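Local coordinates for protein xyloglucan-specific endo-beta-1,4-glucanase BoGH5A (Bacteroides ovatus, PDB 3ZMR) that hydrolyses internal beta-1,4-glucosidic linkages of the xyloglucan backbone with retention of configuration, releasing xyloglucan oligosaccharides, at residues I345-N348 with D349-F352; E410-L413 with K414-D418. All blocks are in the same frame, centred on the assembly; numbering follows the deposited sequence.

Contact 1: residues I345-N348 with D349-F352; sequences IMPN and DENF. With GLC (alpha-D-glucopyranose), chain L.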
loop_
_atom_site.group_PDB
_atom_site.type_symbol
_atom_site.label_atom_id
_atom_site.label_comp_id
_atom_site.label_asym_id
_atom_site.label_seq_id
_atom_site.Cartn_x
_atom_site.Cartn_y
_atom_site.Cartn_z
ATOM N N ILE A 345 -18.920 9.079 -3.456
ATOM C CA ILE A 345 -18.480 9.856 -2.295
ATOM C C ILE A 345 -18.480 11.383 -2.479
ATOM O O ILE A 345 -18.164 12.127 -1.547
ATOM C CB ILE A 345 -17.116 9.364 -1.757
ATOM C CG1 ILE A 345 -16.046 9.467 -2.812
ATOM C CG2 ILE A 345 -17.197 7.923 -1.220
ATOM C CD1 ILE A 345 -14.657 9.259 -2.222
ATOM N N MET A 346 -18.903 11.859 -3.644
ATOM C CA MET A 346 -19.025 13.328 -3.836
ATOM C C MET A 346 -20.031 13.855 -2.802
ATOM O O MET A 346 -21.073 13.216 -2.571
ATOM C CB MET A 346 -19.516 13.649 -5.227
ATOM C CG MET A 346 -19.883 15.118 -5.448
ATOM S SD MET A 346 -20.350 15.471 -7.151
ATOM C CE MET A 346 -18.732 15.603 -7.897
ATOM N N PRO A 347 -19.703 14.975 -2.133
ATOM C CA PRO A 347 -20.589 15.536 -1.119
ATOM C C PRO A 347 -21.978 15.911 -1.638
ATOM O O PRO A 347 -22.180 16.177 -2.836
ATOM C CB PRO A 347 -19.836 16.782 -0.615
ATOM C CG PRO A 347 -18.406 16.538 -0.918
ATOM C CD PRO A 347 -18.387 15.658 -2.147
ATOM N N ASN A 348 -22.924 15.928 -0.697
ATOM C CA ASN A 348 -24.323 16.194 -0.999
ATOM C C ASN A 348 -24.583 17.613 -1.476
ATOM O O ASN A 348 -25.618 17.883 -2.088
ATOM C CB ASN A 348 -25.198 15.864 0.215
ATOM C CG ASN A 348 -25.364 14.375 0.423
ATOM O OD1 ASN A 348 -25.731 13.659 -0.495
ATOM N ND2 ASN A 348 -25.120 13.912 1.636
ATOM N N ASP A 349 -23.664 18.526 -1.173
ATOM C CA ASP A 349 -23.793 19.930 -1.628
ATOM C C ASP A 349 -23.117 20.219 -2.988
ATOM O O ASP A 349 -22.974 21.373 -3.415
ATOM C CB ASP A 349 -23.333 20.907 -0.538
ATOM C CG ASP A 349 -21.835 20.902 -0.310
ATOM O OD1 ASP A 349 -21.136 19.975 -0.781
ATOM O OD2 ASP A 349 -21.366 21.843 0.369
ATOM N N GLU A 350 -22.671 19.147 -3.635
ATOM C CA GLU A 350 -22.092 19.197 -4.968
ATOM C C GLU A 350 -23.025 18.445 -5.915
ATOM O O GLU A 350 -24.065 17.940 -5.494
ATOM C CB GLU A 350 -20.669 18.623 -4.966
ATOM C CG GLU A 350 -19.688 19.519 -4.220
ATOM C CD GLU A 350 -18.283 18.949 -4.127
ATOM O OE1 GLU A 350 -17.839 18.236 -5.049
ATOM O OE2 GLU A 350 -17.629 19.226 -3.112
ATOM N N ASN A 351 -22.644 18.354 -7.182
ATOM C CA ASN A 351 -23.516 17.850 -8.234
ATOM C C ASN A 351 -23.480 16.338 -8.327
ATOM O O ASN A 351 -23.062 15.770 -9.342
ATOM C CB ASN A 351 -23.101 18.447 -9.590
ATOM C CG ASN A 351 -24.071 18.091 -10.697
ATOM O OD1 ASN A 351 -25.286 18.046 -10.473
ATOM N ND2 ASN A 351 -23.548 17.852 -11.905
ATOM N N PHE A 352 -23.936 15.671 -7.262
ATOM C CA PHE A 352 -23.800 14.202 -7.194
ATOM C C PHE A 352 -24.788 13.489 -8.118
ATOM O O PHE A 352 -25.812 14.060 -8.540
ATOM C CB PHE A 352 -23.958 13.670 -5.762
ATOM C CG PHE A 352 -25.315 13.932 -5.164
ATOM C CD1 PHE A 352 -26.376 13.052 -5.394
ATOM C CD2 PHE A 352 -25.535 15.051 -4.384
ATOM C CE1 PHE A 352 -27.626 13.310 -4.861
ATOM C CE2 PHE A 352 -26.786 15.301 -3.832
ATOM C CZ PHE A 352 -27.835 14.438 -4.093
HETATM C C1 GLC L . -10.175 7.278 1.357
HETATM C C2 GLC L . -9.589 7.628 2.720
HETATM C C3 GLC L . -10.667 7.696 3.803
HETATM C C4 GLC L . -11.750 8.657 3.303
HETATM C C5 GLC L . -12.174 8.303 1.870
HETATM C C6 GLC L . -13.269 9.200 1.302
HETATM O O2 GLC L . -8.576 6.705 3.021
HETATM O O3 GLC L . -10.112 8.054 5.089
HETATM O O4 GLC L . -12.833 8.501 4.178
HETATM O O5 GLC L . -11.057 8.313 1.010
HETATM O O6 GLC L . -14.505 8.588 1.619
#

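Contact 2: residues E410-L413 with K414-D418; sequences ENHL and KSRND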
loop_
_atom_site.group_PDB
_atom_site.type_symbol
_atom_site.label_atom_id
_atom_site.label_comp_id
_atom_site.label_asym_id
_atom_site.label_seq_id
_atom_site.Cartn_x
_atom_site.Cartn_y
_atom_site.Cartn_z
ATOM N N GLU A 410 -35.623 5.467 -3.451
ATOM C CA GLU A 410 -35.728 4.053 -3.724
ATOM C C GLU A 410 -34.690 3.648 -4.793
ATOM O O GLU A 410 -34.017 2.629 -4.669
ATOM C CB GLU A 410 -37.157 3.654 -4.139
ATOM C CG GLU A 410 -37.344 2.158 -4.311
ATOM C CD GLU A 410 -37.116 1.329 -3.053
ATOM O OE1 GLU A 410 -37.214 1.822 -1.887
ATOM O OE2 GLU A 410 -36.804 0.143 -3.250
ATOM N N ASN A 411 -34.606 4.434 -5.854
ATOM C CA ASN A 411 -33.677 4.169 -6.953
ATOM C C ASN A 411 -32.221 4.279 -6.467
ATOM O O ASN A 411 -31.339 3.558 -6.943
ATOM C CB ASN A 411 -33.929 5.159 -8.097
ATOM C CG ASN A 411 -35.218 4.898 -8.833
ATOM O OD1 ASN A 411 -35.820 3.840 -8.693
ATOM N ND2 ASN A 411 -35.647 5.877 -9.612
ATOM N N HIS A 412 -31.987 5.187 -5.538
ATOM C CA HIS A 412 -30.662 5.393 -4.952
ATOM C C HIS A 412 -30.286 4.157 -4.128
ATOM O O HIS A 412 -29.152 3.650 -4.227
ATOM C CB HIS A 412 -30.611 6.674 -4.116
ATOM C CG HIS A 412 -29.372 6.820 -3.276
ATOM N ND1 HIS A 412 -28.119 6.962 -3.835
ATOM C CD2 HIS A 412 -29.185 6.811 -1.934
ATOM C CE1 HIS A 412 -27.222 7.062 -2.864
ATOM N NE2 HIS A 412 -27.840 6.961 -1.705
ATOM N N LEU A 413 -31.195 3.692 -3.277
ATOM C CA LEU A 413 -30.895 2.554 -2.404
ATOM C C LEU A 413 -30.563 1.336 -3.260
ATOM O O LEU A 413 -29.603 0.614 -2.975
ATOM C CB LEU A 413 -32.062 2.254 -1.466
ATOM C CG LEU A 413 -32.324 3.311 -0.391
ATOM C CD1 LEU A 413 -33.613 2.965 0.335
ATOM C CD2 LEU A 413 -31.169 3.412 0.582
ATOM N N LYS A 414 -31.354 1.111 -4.305
ATOM C CA LYS A 414 -31.131 0.004 -5.240
ATOM C C LYS A 414 -29.790 0.151 -5.944
ATOM O O LYS A 414 -29.025 -0.819 -6.044
ATOM C CB LYS A 414 -32.262 -0.102 -6.281
ATOM C CG LYS A 414 -32.039 -1.204 -7.322
ATOM C CD LYS A 414 -33.175 -1.344 -8.330
ATOM C CE LYS A 414 -33.141 -2.714 -9.000
ATOM N NZ LYS A 414 -31.907 -2.900 -9.807
ATOM N N SER A 415 -29.494 1.351 -6.405
ATOM C CA SER A 415 -28.263 1.644 -7.125
ATOM C C SER A 415 -27.061 1.310 -6.242
ATOM O O SER A 415 -26.076 0.765 -6.732
ATOM C CB SER A 415 -28.211 3.123 -7.492
ATOM O OG SER A 415 -29.060 3.411 -8.609
ATOM N N ARG A 416 -27.098 1.717 -4.981
ATOM C CA ARG A 416 -25.978 1.425 -4.058
ATOM C C ARG A 416 -25.732 -0.068 -4.018
ATOM O O ARG A 416 -24.580 -0.554 -4.085
ATOM C CB ARG A 416 -26.204 1.890 -2.622
ATOM C CG ARG A 416 -26.345 3.379 -2.465
ATOM C CD ARG A 416 -26.565 3.686 -0.995
ATOM N NE ARG A 416 -25.362 3.436 -0.187
ATOM C CZ ARG A 416 -25.167 2.375 0.598
ATOM N NH1 ARG A 416 -26.091 1.432 0.762
ATOM N NH2 ARG A 416 -23.987 2.267 1.226
ATOM N N ASN A 417 -26.787 -0.839 -3.835
ATOM C CA ASN A 417 -26.645 -2.297 -3.705
ATOM C C ASN A 417 -26.239 -2.991 -5.006
ATOM O O ASN A 417 -25.432 -3.927 -4.998
ATOM C CB ASN A 417 -27.889 -2.887 -3.054
ATOM C CG ASN A 417 -28.008 -2.463 -1.612
ATOM O OD1 ASN A 417 -26.981 -2.244 -0.926
ATOM N ND2 ASN A 417 -29.229 -2.297 -1.143
ATOM N N ASP A 418 -26.714 -2.485 -6.134
ATOM C CA ASP A 418 -26.298 -2.982 -7.459
ATOM C C ASP A 418 -24.787 -2.728 -7.628
ATOM O O ASP A 418 -24.033 -3.587 -8.093
ATOM C CB ASP A 418 -27.093 -2.289 -8.586
ATOM C CG ASP A 418 -28.539 -2.738 -8.657
ATOM O OD1 ASP A 418 -28.931 -3.751 -7.995
ATOM O OD2 ASP A 418 -29.280 -2.057 -9.401
HETATM O O HOH W 1 -28.696 0.999 -0.277
#

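Contact 1: residues I345-N348 with D349-F352
Met346 and Glu350 meet where the loop folds back on itself, Met346 CG lying 3.6 Å from Glu350 CB as the two side chains cross at a slant. With CG turned anti to the backbone N (chi1 171°) and the chain bent only at chi3, the methionine carries its sulfur across the loop: SD rests 3.5 Å from Asn351 C and 4.3 Å from Phe352 CB. This is the compact part. A type I beta turn, Pro347 to Glu350, reverses the chain, closed by Glu350 N donating to Pro347 O at 3.1 Å from well above the carbonyl plane. From within the turn, Asn348 O sits in plane at the ring edge, 3.3 Å from Phe352 CE2, while Asn348 OD1 lies above one face near its rim, the amide turned 84° from the ring, and accepts a hydrogen bond from Arg401 NH1. The exposed side is looser: the Glu350 carboxylate runs alongside the proline ring, OE2 3.6 Å from Pro347 CG, and Asp349 OD1 approaches Pro347 CB. Shortening Met346 to an alanine is likely to leave a gap facing Glu350 CB, Asn351 C and Phe352 CB, which would lose CG and SD as neighbours. Ile345 CD1 packs 3.8 Å from GLC C6, so the loop begins at the sugar pocket. It directly follows helix 341-344, whose Tyr341 touches Met346 and Pro347, and precedes helix 371-379.

Contact 2: residues E410-L413 with K414-D418
A chi1 of 169° swings the His412 ring to the side of its carbonyl carbon, while Arg416 (chi1 -63°) lays CG beside its own backbone N, and these choices bring the two side chains together one turn apart on helix 406-429 of the TIM barrel. Arg416 CG lies over one face of the imidazole in a CH-pi contact, 4.1 Å from the His412 ring centroid, and CD comes within 3.6 Å of His412 NE2. Both polar ends are held from outside: the imidazole by Ser354 O and Arg401 N, the guanidinium by the carbonyls of Pro398 and Thr399 and by Ser458 OG. The buried pair thus links the helix to the neighbouring loops and to helix 456-471. The i to i+4 backbone bonds continue through the segment. Asn411 O takes two donors, Ser415 N and Ser415 OG, the hydroxyl at 2.8 Å, and they arrive from opposite faces of the carbonyl plane; Ser415 OG also accepts from Trp356 N. On the exposed flank, Asp418 OD2 offers its syn lone pair to Lys414 NZ in a salt bridge of 2.8 Å. A water at the guanidinium edge accepts from Arg416 NH1 and donates to Leu413 O, 2.9 Å away.

Overall arrangement
Both contacts are local and follow one another along the catalytic domain, without nesting or crossing. After barrel strand 331-337 and the short helix 341-344, contact 1 closes a tight reversal in the loop that leads to helix 371-379. The chain then passes through strand 391-396 and enters helix 406-429, where contact 2 spans successive turns before strand 433-436 completes the beta-alpha-beta unit. The centres of contact 1 and contact 2 lie about 16 Å apart, and the two do not touch. Arg401, in the loop between strand 391-396 and helix 406-429, bridges them: its NH1 bonds to Met346 O and Asn348 OD1, its backbone nitrogen to His412 NE2.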